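Local coordinates for SMI1/KNR4 family protein (PDB 2PAG) that is of unknown function but binds calcium and belongs to the SMI1/KNR4 family of the SUKH clan, at residues A[4-7]-A[8-12]; A[99-102]-A[103-107]; A[124-127]-A[128-132]. All coordinates share one frame; numbering follows the deposited sequence.

Contact 1: A[4-7]-A[8-12]; sequences VIEQ and LREAN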
ATOM      1  N   VAL A   4      15.331  -1.278   5.773  1.00 17.61           N
ATOM      2  CA  VAL A   4      13.921  -1.627   5.885  1.00 17.03           C
ATOM      3  C   VAL A   4      13.497  -2.628   4.814  1.00 15.95           C
ATOM      4  O   VAL A   4      12.767  -3.582   5.099  1.00 15.13           O
ATOM      5  CB  VAL A   4      13.041  -0.356   5.804  1.00 16.35           C
ATOM      6  CG1 VAL A   4      11.573  -0.714   5.983  1.00 19.30           C
ATOM      7  CG2 VAL A   4      13.477   0.633   6.875  1.00 19.66           C
ATOM      8  N   ILE A   5      13.964  -2.426   3.585  1.00 14.57           N
ATOM      9  CA  ILE A   5      13.605  -3.337   2.507  1.00 14.04           C
ATOM     10  C   ILE A   5      14.098  -4.737   2.855  1.00 15.56           C
ATOM     11  O   ILE A   5      13.345  -5.708   2.753  1.00 15.83           O
ATOM     12  CB  ILE A   5      14.198  -2.884   1.152  1.00 14.87           C
ATOM     13  CG1 ILE A   5      13.510  -1.591   0.705  1.00 16.26           C
ATOM     14  CG2 ILE A   5      14.014  -3.987   0.107  1.00 14.07           C
ATOM     15  CD1 ILE A   5      14.062  -1.007  -0.569  1.00 16.66           C
ATOM     16  N   GLU A   6      15.351  -4.836   3.287  1.00 14.65           N
ATOM     17  CA  GLU A   6      15.922  -6.131   3.665  1.00 15.12           C
ATOM     18  C   GLU A   6      15.105  -6.795   4.771  1.00 16.27           C
ATOM     19  O   GLU A   6      14.827  -7.996   4.712  1.00 16.49           O
ATOM     20  CB  GLU A   6      17.379  -5.958   4.130  1.00 13.47           C
ATOM     21  CG  GLU A   6      18.002  -7.205   4.785  1.00 15.24           C
ATOM     22  CD  GLU A   6      19.437  -6.980   5.271  1.00 16.77           C
ATOM     23  OE1 GLU A   6      19.785  -5.841   5.648  1.00 18.95           O
ATOM     24  OE2 GLU A   6      20.219  -7.947   5.291  1.00 13.65           O
ATOM     25  N   GLN A   7      14.716  -6.006   5.770  1.00 16.45           N
ATOM     26  CA  GLN A   7      13.938  -6.510   6.892  1.00 17.24           C
ATOM     27  C   GLN A   7      12.643  -7.151   6.401  1.00 15.89           C
ATOM     28  O   GLN A   7      12.278  -8.246   6.825  1.00 17.17           O
ATOM     29  CB  GLN A   7      13.617  -5.369   7.860  1.00 19.59           C
ATOM     30  CG  GLN A   7      13.203  -5.824   9.249  1.00 24.75           C
ATOM     31  CD  GLN A   7      12.802  -4.665  10.146  1.00 29.43           C
ATOM     32  OE1 GLN A   7      13.418  -3.598  10.113  1.00 31.45           O
ATOM     33  NE2 GLN A   7      11.771  -4.874  10.959  1.00 30.57           N
ATOM     34  N   LEU A   8      11.942  -6.467   5.506  1.00 15.74           N
ATOM     35  CA  LEU A   8      10.692  -7.001   4.978  1.00 14.79           C
ATOM     36  C   LEU A   8      10.911  -8.243   4.121  1.00 15.78           C
ATOM     37  O   LEU A   8      10.226  -9.255   4.294  1.00 15.60           O
ATOM     38  CB  LEU A   8       9.961  -5.936   4.156  1.00 16.02           C
ATOM     39  CG  LEU A   8       9.106  -4.932   4.924  1.00 17.99           C
ATOM     40  CD1 LEU A   8       8.645  -3.842   3.971  1.00 18.85           C
ATOM     41  CD2 LEU A   8       7.914  -5.646   5.557  1.00 18.85           C
ATOM     42  N   ARG A   9      11.872  -8.167   3.205  1.00 14.72           N
ATOM     43  CA  ARG A   9      12.159  -9.280   2.310  1.00 16.44           C
ATOM     44  C   ARG A   9      12.527 -10.547   3.067  1.00 15.55           C
ATOM     45  O   ARG A   9      12.054 -11.632   2.739  1.00 16.53           O
ATOM     46  CB  ARG A   9      13.304  -8.920   1.361  1.00 19.37           C
ATOM     47  CG  ARG A   9      13.095  -7.647   0.560  1.00 24.73           C
ATOM     48  CD  ARG A   9      11.963  -7.776  -0.418  1.00 28.93           C
ATOM     49  NE  ARG A   9      12.077  -8.972  -1.250  1.00 31.03           N
ATOM     50  CZ  ARG A   9      11.365  -9.171  -2.355  1.00 31.37           C
ATOM     51  NH1 ARG A   9      10.501  -8.249  -2.758  1.00 30.93           N
ATOM     52  NH2 ARG A   9      11.495 -10.300  -3.043  1.00 30.76           N
ATOM     53  N   GLU A  10      13.371 -10.408   4.082  1.00 14.90           N
ATOM     54  CA  GLU A  10      13.806 -11.559   4.858  1.00 16.75           C
ATOM     55  C   GLU A  10      12.743 -12.070   5.835  1.00 17.56           C
ATOM     56  O   GLU A  10      12.824 -13.207   6.311  1.00 22.50           O
ATOM     57  CB  GLU A  10      15.118 -11.217   5.579  1.00 15.15           C
ATOM     58  CG  GLU A  10      16.268 -11.019   4.595  1.00 15.44           C
ATOM     59  CD  GLU A  10      17.621 -10.761   5.248  1.00 14.76           C
ATOM     60  OE1 GLU A  10      17.740 -10.880   6.485  1.00 16.58           O
ATOM     61  OE2 GLU A  10      18.570 -10.440   4.496  1.00 11.64           O
ATOM     62  N   ALA A  11      11.738 -11.245   6.116  1.00 18.30           N
ATOM     63  CA  ALA A  11      10.674 -11.651   7.027  1.00 18.54           C
ATOM     64  C   ALA A  11       9.503 -12.247   6.254  1.00 18.50           C
ATOM     65  O   ALA A  11       8.541 -12.738   6.857  1.00 17.92           O
ATOM     66  CB  ALA A  11      10.197 -10.460   7.848  1.00 18.52           C
ATOM     67  N   ASN A  12       9.593 -12.204   4.925  1.00 17.75           N
ATOM     68  CA  ASN A  12       8.532 -12.722   4.061  1.00 17.90           C
ATOM     69  C   ASN A  12       8.087 -14.121   4.450  1.00 18.71           C
ATOM     70  O   ASN A  12       8.908 -15.031   4.590  1.00 17.63           O
ATOM     71  CB  ASN A  12       8.973 -12.744   2.598  1.00 17.96           C
ATOM     72  CG  ASN A  12       7.898 -13.308   1.687  1.00 20.29           C
ATOM     73  OD1 ASN A  12       6.829 -12.719   1.540  1.00 15.57           O
ATOM     74  ND2 ASN A  12       8.170 -14.466   1.085  1.00 22.20           N
TER
HETATM   75  O   HOH W   1      20.289 -10.474   7.123  1.00 14.47           O

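Contact 2: A[99-102]-A[103-107]; sequences CVEE and DGTVL. With CA (calcium ion), chain B; CA (calcium ion), chain C.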
ATOM      1  N   CYS A  99      -3.730   5.571   4.137  1.00 12.92           N
ATOM      2  CA  CYS A  99      -3.700   6.167   2.802  1.00 13.63           C
ATOM      3  C   CYS A  99      -2.542   7.124   2.648  1.00 13.26           C
ATOM      4  O   CYS A  99      -2.056   7.687   3.630  1.00 11.70           O
ATOM      5  CB  CYS A  99      -4.994   6.933   2.534  1.00 15.57           C
ATOM      6  SG  CYS A  99      -6.505   6.004   2.855  1.00 20.75           S
ATOM      7  N   VAL A 100      -2.144   7.351   1.402  1.00 11.28           N
ATOM      8  CA  VAL A 100      -1.015   8.217   1.113  1.00 11.31           C
ATOM      9  C   VAL A 100      -1.400   9.510   0.408  1.00 12.88           C
ATOM     10  O   VAL A 100      -2.131   9.505  -0.594  1.00 11.72           O
ATOM     11  CB  VAL A 100       0.013   7.466   0.263  1.00  9.66           C
ATOM     12  CG1 VAL A 100       1.310   8.251   0.187  1.00 11.30           C
ATOM     13  CG2 VAL A 100       0.259   6.087   0.868  1.00 12.67           C
ATOM     14  N   GLU A 101      -0.906  10.619   0.956  1.00 13.63           N
ATOM     15  CA  GLU A 101      -1.148  11.943   0.400  1.00 14.87           C
ATOM     16  C   GLU A 101      -0.284  12.103  -0.842  1.00 15.57           C
ATOM     17  O   GLU A 101       0.637  11.312  -1.082  1.00 15.12           O
ATOM     18  CB  GLU A 101      -0.755  13.035   1.398  1.00 15.24           C
ATOM     19  CG  GLU A 101      -1.576  13.117   2.657  1.00 15.50           C
ATOM     20  CD  GLU A 101      -1.357  14.444   3.360  1.00 18.48           C
ATOM     21  OE1 GLU A 101      -0.187  14.881   3.450  1.00 13.48           O
ATOM     22  OE2 GLU A 101      -2.349  15.050   3.818  1.00 20.12           O
ATOM     23  N   GLU A 102      -0.574  13.136  -1.627  1.00 17.64           N
ATOM     24  CA  GLU A 102       0.185  13.388  -2.843  1.00 17.99           C
ATOM     25  C   GLU A 102       1.663  13.625  -2.549  1.00 17.17           C
ATOM     26  O   GLU A 102       2.522  13.262  -3.360  1.00 18.86           O
ATOM     27  CB  GLU A 102      -0.433  14.572  -3.591  1.00 22.22           C
ATOM     28  CG  GLU A 102      -1.925  14.364  -3.841  1.00 28.34           C
ATOM     29  CD  GLU A 102      -2.570  15.489  -4.626  1.00 32.44           C
ATOM     30  OE1 GLU A 102      -2.208  15.674  -5.810  1.00 34.47           O
ATOM     31  OE2 GLU A 102      -3.443  16.184  -4.056  1.00 34.01           O
ATOM     32  N   ASP A 103       1.967  14.206  -1.387  1.00 14.47           N
ATOM     33  CA  ASP A 103       3.354  14.458  -1.021  1.00 14.40           C
ATOM     34  C   ASP A 103       4.009  13.310  -0.260  1.00 13.62           C
ATOM     35  O   ASP A 103       5.130  13.443   0.233  1.00 13.17           O
ATOM     36  CB  ASP A 103       3.507  15.775  -0.228  1.00 14.05           C
ATOM     37  CG  ASP A 103       2.773  15.773   1.111  1.00 14.12           C
ATOM     38  OD1 ASP A 103       2.465  14.695   1.655  1.00 11.72           O
ATOM     39  OD2 ASP A 103       2.531  16.881   1.636  1.00 12.66           O
ATOM     40  N   GLY A 104       3.309  12.184  -0.166  1.00 11.93           N
ATOM     41  CA  GLY A 104       3.882  11.025   0.494  1.00 11.80           C
ATOM     42  C   GLY A 104       3.520  10.729   1.933  1.00 11.62           C
ATOM     43  O   GLY A 104       3.803   9.624   2.408  1.00 11.66           O
ATOM     44  N   THR A 105       2.911  11.680   2.637  1.00 11.81           N
ATOM     45  CA  THR A 105       2.543  11.437   4.026  1.00 11.45           C
ATOM     46  C   THR A 105       1.512  10.313   4.097  1.00 11.09           C
ATOM     47  O   THR A 105       0.616  10.242   3.258  1.00 10.94           O
ATOM     48  CB  THR A 105       1.935  12.700   4.678  1.00 12.68           C
ATOM     49  OG1 THR A 105       2.825  13.808   4.501  1.00 11.77           O
ATOM     50  CG2 THR A 105       1.700  12.470   6.178  1.00 14.42           C
ATOM     51  N   VAL A 106       1.655   9.429   5.082  1.00 10.55           N
ATOM     52  CA  VAL A 106       0.706   8.331   5.265  1.00 11.32           C
ATOM     53  C   VAL A 106      -0.231   8.723   6.395  1.00 12.85           C
ATOM     54  O   VAL A 106       0.213   9.149   7.464  1.00 13.10           O
ATOM     55  CB  VAL A 106       1.405   7.011   5.643  1.00 12.85           C
ATOM     56  CG1 VAL A 106       0.358   5.914   5.823  1.00 13.20           C
ATOM     57  CG2 VAL A 106       2.392   6.615   4.550  1.00 12.95           C
ATOM     58  N   LEU A 107      -1.528   8.582   6.153  1.00 12.21           N
ATOM     59  CA  LEU A 107      -2.528   8.937   7.147  1.00 14.20           C
ATOM     60  C   LEU A 107      -3.403   7.736   7.423  1.00 13.72           C
ATOM     61  O   LEU A 107      -3.390   6.759   6.680  1.00 14.99           O
ATOM     62  CB  LEU A 107      -3.422  10.063   6.624  1.00 13.39           C
ATOM     63  CG  LEU A 107      -2.775  11.310   6.026  1.00 13.95           C
ATOM     64  CD1 LEU A 107      -3.851  12.239   5.476  1.00 14.76           C
ATOM     65  CD2 LEU A 107      -1.958  12.020   7.090  1.00 15.90           C
TER
HETATM   66 CA    CA B 201       1.685  15.806   3.727  1.00 13.96          CA
HETATM   67 CA    CA C 202       2.302  19.222   1.619  1.00  6.44          CA
HETATM   68  O   HOH W   2      -0.095  18.547   0.914  1.00 28.26           O
HETATM   69  O   HOH W   3       4.423  19.056   2.752  1.00 31.99           O
HETATM   70  O   HOH W   4       4.671  19.056   0.170  1.00 26.67           O
HETATM   71  O   HOH W   5       2.310  19.478  -0.838  1.00 29.28           O

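Contact 3: A[124-127]-A[128-132]; sequences VWHW and ARDVW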
ATOM      1  N   VAL A 124       5.935   6.264   3.421  1.00 12.31           N
ATOM      2  CA  VAL A 124       5.464   4.892   3.339  1.00 12.23           C
ATOM      3  C   VAL A 124       6.472   3.962   4.007  1.00 13.05           C
ATOM      4  O   VAL A 124       6.107   2.912   4.538  1.00 11.92           O
ATOM      5  CB  VAL A 124       5.265   4.470   1.870  1.00 13.92           C
ATOM      6  CG1 VAL A 124       5.145   2.969   1.767  1.00 17.52           C
ATOM      7  CG2 VAL A 124       4.025   5.151   1.305  1.00 11.30           C
ATOM      8  N   TRP A 125       7.747   4.345   3.983  1.00 12.87           N
ATOM      9  CA  TRP A 125       8.762   3.516   4.615  1.00 12.61           C
ATOM     10  C   TRP A 125       8.677   3.608   6.145  1.00 12.18           C
ATOM     11  O   TRP A 125       8.969   2.633   6.843  1.00 12.73           O
ATOM     12  CB  TRP A 125      10.150   3.894   4.093  1.00 12.86           C
ATOM     13  CG  TRP A 125      10.337   3.456   2.659  1.00 11.70           C
ATOM     14  CD1 TRP A 125      10.630   4.249   1.585  1.00 13.52           C
ATOM     15  CD2 TRP A 125      10.213   2.120   2.146  1.00 12.80           C
ATOM     16  NE1 TRP A 125      10.694   3.493   0.437  1.00 12.74           N
ATOM     17  CE2 TRP A 125      10.441   2.182   0.753  1.00 13.38           C
ATOM     18  CE3 TRP A 125       9.931   0.879   2.728  1.00 12.50           C
ATOM     19  CZ2 TRP A 125      10.396   1.046  -0.066  1.00 12.94           C
ATOM     20  CZ3 TRP A 125       9.885  -0.253   1.914  1.00 13.60           C
ATOM     21  CH2 TRP A 125      10.118  -0.157   0.530  1.00 13.72           C
ATOM     22  N   HIS A 126       8.272   4.763   6.671  1.00 13.12           N
ATOM     23  CA  HIS A 126       8.104   4.898   8.120  1.00 13.82           C
ATOM     24  C   HIS A 126       6.945   3.995   8.514  1.00 15.01           C
ATOM     25  O   HIS A 126       6.978   3.317   9.544  1.00 15.23           O
ATOM     26  CB  HIS A 126       7.751   6.333   8.515  1.00 15.91           C
ATOM     27  CG  HIS A 126       8.911   7.271   8.500  1.00 17.67           C
ATOM     28  ND1 HIS A 126       9.426   7.802   7.337  1.00 16.38           N
ATOM     29  CD2 HIS A 126       9.663   7.771   9.509  1.00 17.81           C
ATOM     30  CE1 HIS A 126      10.444   8.592   7.630  1.00 17.73           C
ATOM     31  NE2 HIS A 126      10.608   8.591   8.942  1.00 17.87           N
ATOM     32  N   TRP A 127       5.911   4.000   7.684  1.00 14.34           N
ATOM     33  CA  TRP A 127       4.743   3.172   7.932  1.00 13.30           C
ATOM     34  C   TRP A 127       5.115   1.687   7.866  1.00 13.69           C
ATOM     35  O   TRP A 127       4.679   0.893   8.697  1.00 13.54           O
ATOM     36  CB  TRP A 127       3.656   3.470   6.899  1.00 11.77           C
ATOM     37  CG  TRP A 127       2.445   2.615   7.073  1.00 12.35           C
ATOM     38  CD1 TRP A 127       1.416   2.813   7.952  1.00 11.37           C
ATOM     39  CD2 TRP A 127       2.185   1.364   6.427  1.00 13.02           C
ATOM     40  NE1 TRP A 127       0.536   1.754   7.898  1.00 13.00           N
ATOM     41  CE2 TRP A 127       0.985   0.853   6.968  1.00 12.58           C
ATOM     42  CE3 TRP A 127       2.855   0.620   5.445  1.00 14.26           C
ATOM     43  CZ2 TRP A 127       0.440  -0.370   6.558  1.00 14.82           C
ATOM     44  CZ3 TRP A 127       2.315  -0.593   5.042  1.00 15.44           C
ATOM     45  CH2 TRP A 127       1.116  -1.076   5.599  1.00 15.17           C
ATOM     46  N   ALA A 128       5.920   1.316   6.875  1.00 12.51           N
ATOM     47  CA  ALA A 128       6.325  -0.076   6.722  1.00 13.45           C
ATOM     48  C   ALA A 128       7.140  -0.549   7.923  1.00 15.86           C
ATOM     49  O   ALA A 128       6.958  -1.667   8.411  1.00 15.18           O
ATOM     50  CB  ALA A 128       7.133  -0.242   5.446  1.00 14.56           C
ATOM     51  N   ARG A 129       8.029   0.317   8.395  1.00 16.32           N
ATOM     52  CA  ARG A 129       8.899  -0.003   9.517  1.00 19.23           C
ATOM     53  C   ARG A 129       8.200   0.046  10.864  1.00 20.33           C
ATOM     54  O   ARG A 129       8.355  -0.861  11.683  1.00 20.81           O
ATOM     55  CB  ARG A 129      10.081   0.967   9.549  1.00 21.03           C
ATOM     56  CG  ARG A 129      11.088   0.684  10.654  1.00 22.14           C
ATOM     57  CD  ARG A 129      12.077   1.821  10.784  1.00 23.86           C
ATOM     58  NE  ARG A 129      11.442   3.023  11.311  1.00 24.41           N
ATOM     59  CZ  ARG A 129      11.952   4.244  11.197  1.00 26.33           C
ATOM     60  NH1 ARG A 129      13.109   4.422  10.573  1.00 26.97           N
ATOM     61  NH2 ARG A 129      11.307   5.285  11.704  1.00 25.96           N
ATOM     62  N   ASP A 130       7.418   1.096  11.083  1.00 18.96           N
ATOM     63  CA  ASP A 130       6.756   1.286  12.363  1.00 19.94           C
ATOM     64  C   ASP A 130       5.361   0.692  12.527  1.00 18.91           C
ATOM     65  O   ASP A 130       4.862   0.583  13.647  1.00 20.31           O
ATOM     66  CB  ASP A 130       6.754   2.779  12.703  1.00 22.15           C
ATOM     67  CG  ASP A 130       8.156   3.385  12.653  1.00 25.38           C
ATOM     68  OD1 ASP A 130       9.132   2.654  12.941  1.00 27.38           O
ATOM     69  OD2 ASP A 130       8.289   4.588  12.336  1.00 30.31           O
ATOM     70  N   VAL A 131       4.730   0.301  11.425  1.00 16.86           N
ATOM     71  CA  VAL A 131       3.401  -0.291  11.508  1.00 16.16           C
ATOM     72  C   VAL A 131       3.351  -1.717  10.963  1.00 15.99           C
ATOM     73  O   VAL A 131       3.005  -2.652  11.683  1.00 17.46           O
ATOM     74  CB  VAL A 131       2.351   0.566  10.764  1.00 15.73           C
ATOM     75  CG1 VAL A 131       0.984  -0.116  10.831  1.00 14.57           C
ATOM     76  CG2 VAL A 131       2.280   1.956  11.388  1.00 15.59           C
ATOM     77  N   TRP A 132       3.704  -1.891   9.696  1.00 14.16           N
ATOM     78  CA  TRP A 132       3.658  -3.221   9.098  1.00 14.00           C
ATOM     79  C   TRP A 132       4.598  -4.215   9.792  1.00 14.29           C
ATOM     80  O   TRP A 132       4.165  -5.285  10.221  1.00 15.53           O
ATOM     81  CB  TRP A 132       3.977  -3.128   7.597  1.00 13.82           C
ATOM     82  CG  TRP A 132       3.681  -4.394   6.825  1.00 12.73           C
ATOM     83  CD1 TRP A 132       2.986  -5.488   7.265  1.00 12.93           C
ATOM     84  CD2 TRP A 132       4.054  -4.678   5.469  1.00 11.70           C
ATOM     85  NE1 TRP A 132       2.905  -6.432   6.269  1.00 13.51           N
ATOM     86  CE2 TRP A 132       3.552  -5.962   5.155  1.00 11.50           C
ATOM     87  CE3 TRP A 132       4.763  -3.969   4.490  1.00 12.53           C
ATOM     88  CZ2 TRP A 132       3.739  -6.553   3.899  1.00 11.45           C
ATOM     89  CZ3 TRP A 132       4.948  -4.555   3.245  1.00 13.52           C
ATOM     90  CH2 TRP A 132       4.437  -5.834   2.960  1.00 11.38           C
TER

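Contact 1: A[4-7]-A[8-12]
Glu6 and Glu10, one helical turn apart, bring their carboxylates together on the outer side of the N-terminal helix, with Glu6 OE2 3.1 Å from Glu10 OE2. The two groups are turned almost square to each other, their planes 88° apart, and each rides on an extended chain. Their first torsions differ: Glu6 sends CG anti to its own backbone N (chi1 170°), which carries the chain forward along the helix, whereas Glu10 keeps CG beside its N and leans back. The two chains therefore converge, and Glu10 OE2 also lies 3.3 Å from Glu6 CG. Two like charges at this range should repel, but a water molecule donates to both residues, to Glu6 OE2 at 3.1 Å and to Glu10 OE1 at 2.7 Å, which probably eases the approach; a raised proton affinity of one acid is possible.

A quarter-turn round the helix, Ile5 and Arg9 run side by side in the same direction. The branch methyl Ile5 CG2 rests 3.8 Å from Arg9 CG, an apolar touch made by the aliphatic root of the arginine. Beyond it the arginine bends at both middle torsions, and its NH1 forms a salt bridge with Asp51 and a hydrogen bond to the Thr48 carbonyl. Ile5 and Leu8 also reach Val49 of helix 40-49, so this flank faces the protein.

Beneath the side chains run the i to i+4 backbone bonds, of which Arg9 N to Ile5 O is nearly straight at 172°. The last, Ala11 N to Gln7 O, is weak. The whole is typical of an amphipathic surface alpha-helix, with acidic residues toward solvent and an aliphatic flank laid against the fold.

Contact 2: A[99-102]-A[103-107]
Glu101, Asp103 and Thr105 converge on one calcium ion from alternate positions round a tight turn. Glu101 gives a single oxygen, OE1, at 2.1 Å, while Asp103 chelates with both OD1 and OD2, each 2.5 Å from the metal, and Thr105 adds OG1 at 2.4 Å. Asp103 OD2 also bridges to a second calcium ion, 2.4 Å away, whose other ligands here are four waters. The side chains of Glu101 and Asp103 run side by side, their carboxylate planes 59° apart, and the cation probably offsets their mutual repulsion.

The second shell sets these ligands in place. Thr105 N donates to Asp103 OD1 (3.2 Å), an Asx turn that, with the metal bonds, holds the carboxylate's rotation. Leu107 CD1 packs against Glu101 CG and lies 3.6 Å from Glu101 OE2, which does not bind the metal. Gly104 N closes a type I turn onto Glu101 O, at backbone angles (phi 99°) that glycine, lacking CB, adopts without strain. Glu101 N to Thr105 O, 2.8 Å and nearly linear, joins the turn to the strands, where Cys99 and Leu107 form an antiparallel hydrogen-bonded pair. Together these make a calcium site built on a beta-hairpin turn.

Contact 3: A[124-127]-A[128-132]
Val131 sits over one face of the Trp127 indole, its CB 3.8 Å from the centroid of the five-membered ring and 22° off the normal, a CH-pi contact. Trp127 reaches this position because its CG stands anti to the backbone N (chi1 178°), sending the ring forward along the helix. Both methyls of Val131 lie over the same face as CB, above the NE1-CD1 side of the ring: CG1 is 3.5 Å from Trp127 NE1, and CG2 is nearest CD1.

Trp132 also throws CG anti to N, but a small second torsion turns its indole differently. Its CB covers the six-membered end of the Trp127 ring, 4.0 Å from CZ3, on the same face as Val131 CB. The two indoles run near parallel yet slid apart, their planes at 30° with little overlap. Tyr98 and Trp121 also meet the Trp127 ring, while Trp132 NE1 is hydrogen-bonded to the Tyr54 carbonyl and Trp125 NE1 to Glu44.

The backbone departs from a regular alpha-helix here. Trp127 O accepts from Val131 N at 2.8 Å and from Trp132 N at 3.1 Å, the latter in the carbonyl plane, so a normal turn and a wider pi-type turn share one acceptor.

On the polar flank, Arg129 grips Asp130 side-on: NE reaches OD1 at 2.9 Å and NH2 reaches OD2, the latter on its syn lone pair. His126 stands alongside with its CD2 near Arg129 NH2, and its ND1 is tied to Ser123. The chemistry implies a helix of two characters, aromatic and apolar where Trp127 and Trp132 pack inside, with adjacent opposite charges that probably offset each other on the outer side.

How the contacts relate
From the N terminus, contact 1 comes first, within helix 2-11; contact 2 follows far along the chain at the tip of the hairpin formed by strands 96-100 and 106-109, and contact 3 lies in the last helix. They are in series, none nested or crossed, and only contact 2 closes a loop. Contact 3 is the hub. Its Trp125 and Trp132 receive Ile5 and Leu8 of contact 1, while Val124 and Trp127 meet Val100 and Val106 of contact 2. The C-terminal helix thus joins the first helix to the sheet, although contacts 1 and 2 stay about 12 Å apart at their nearest atoms.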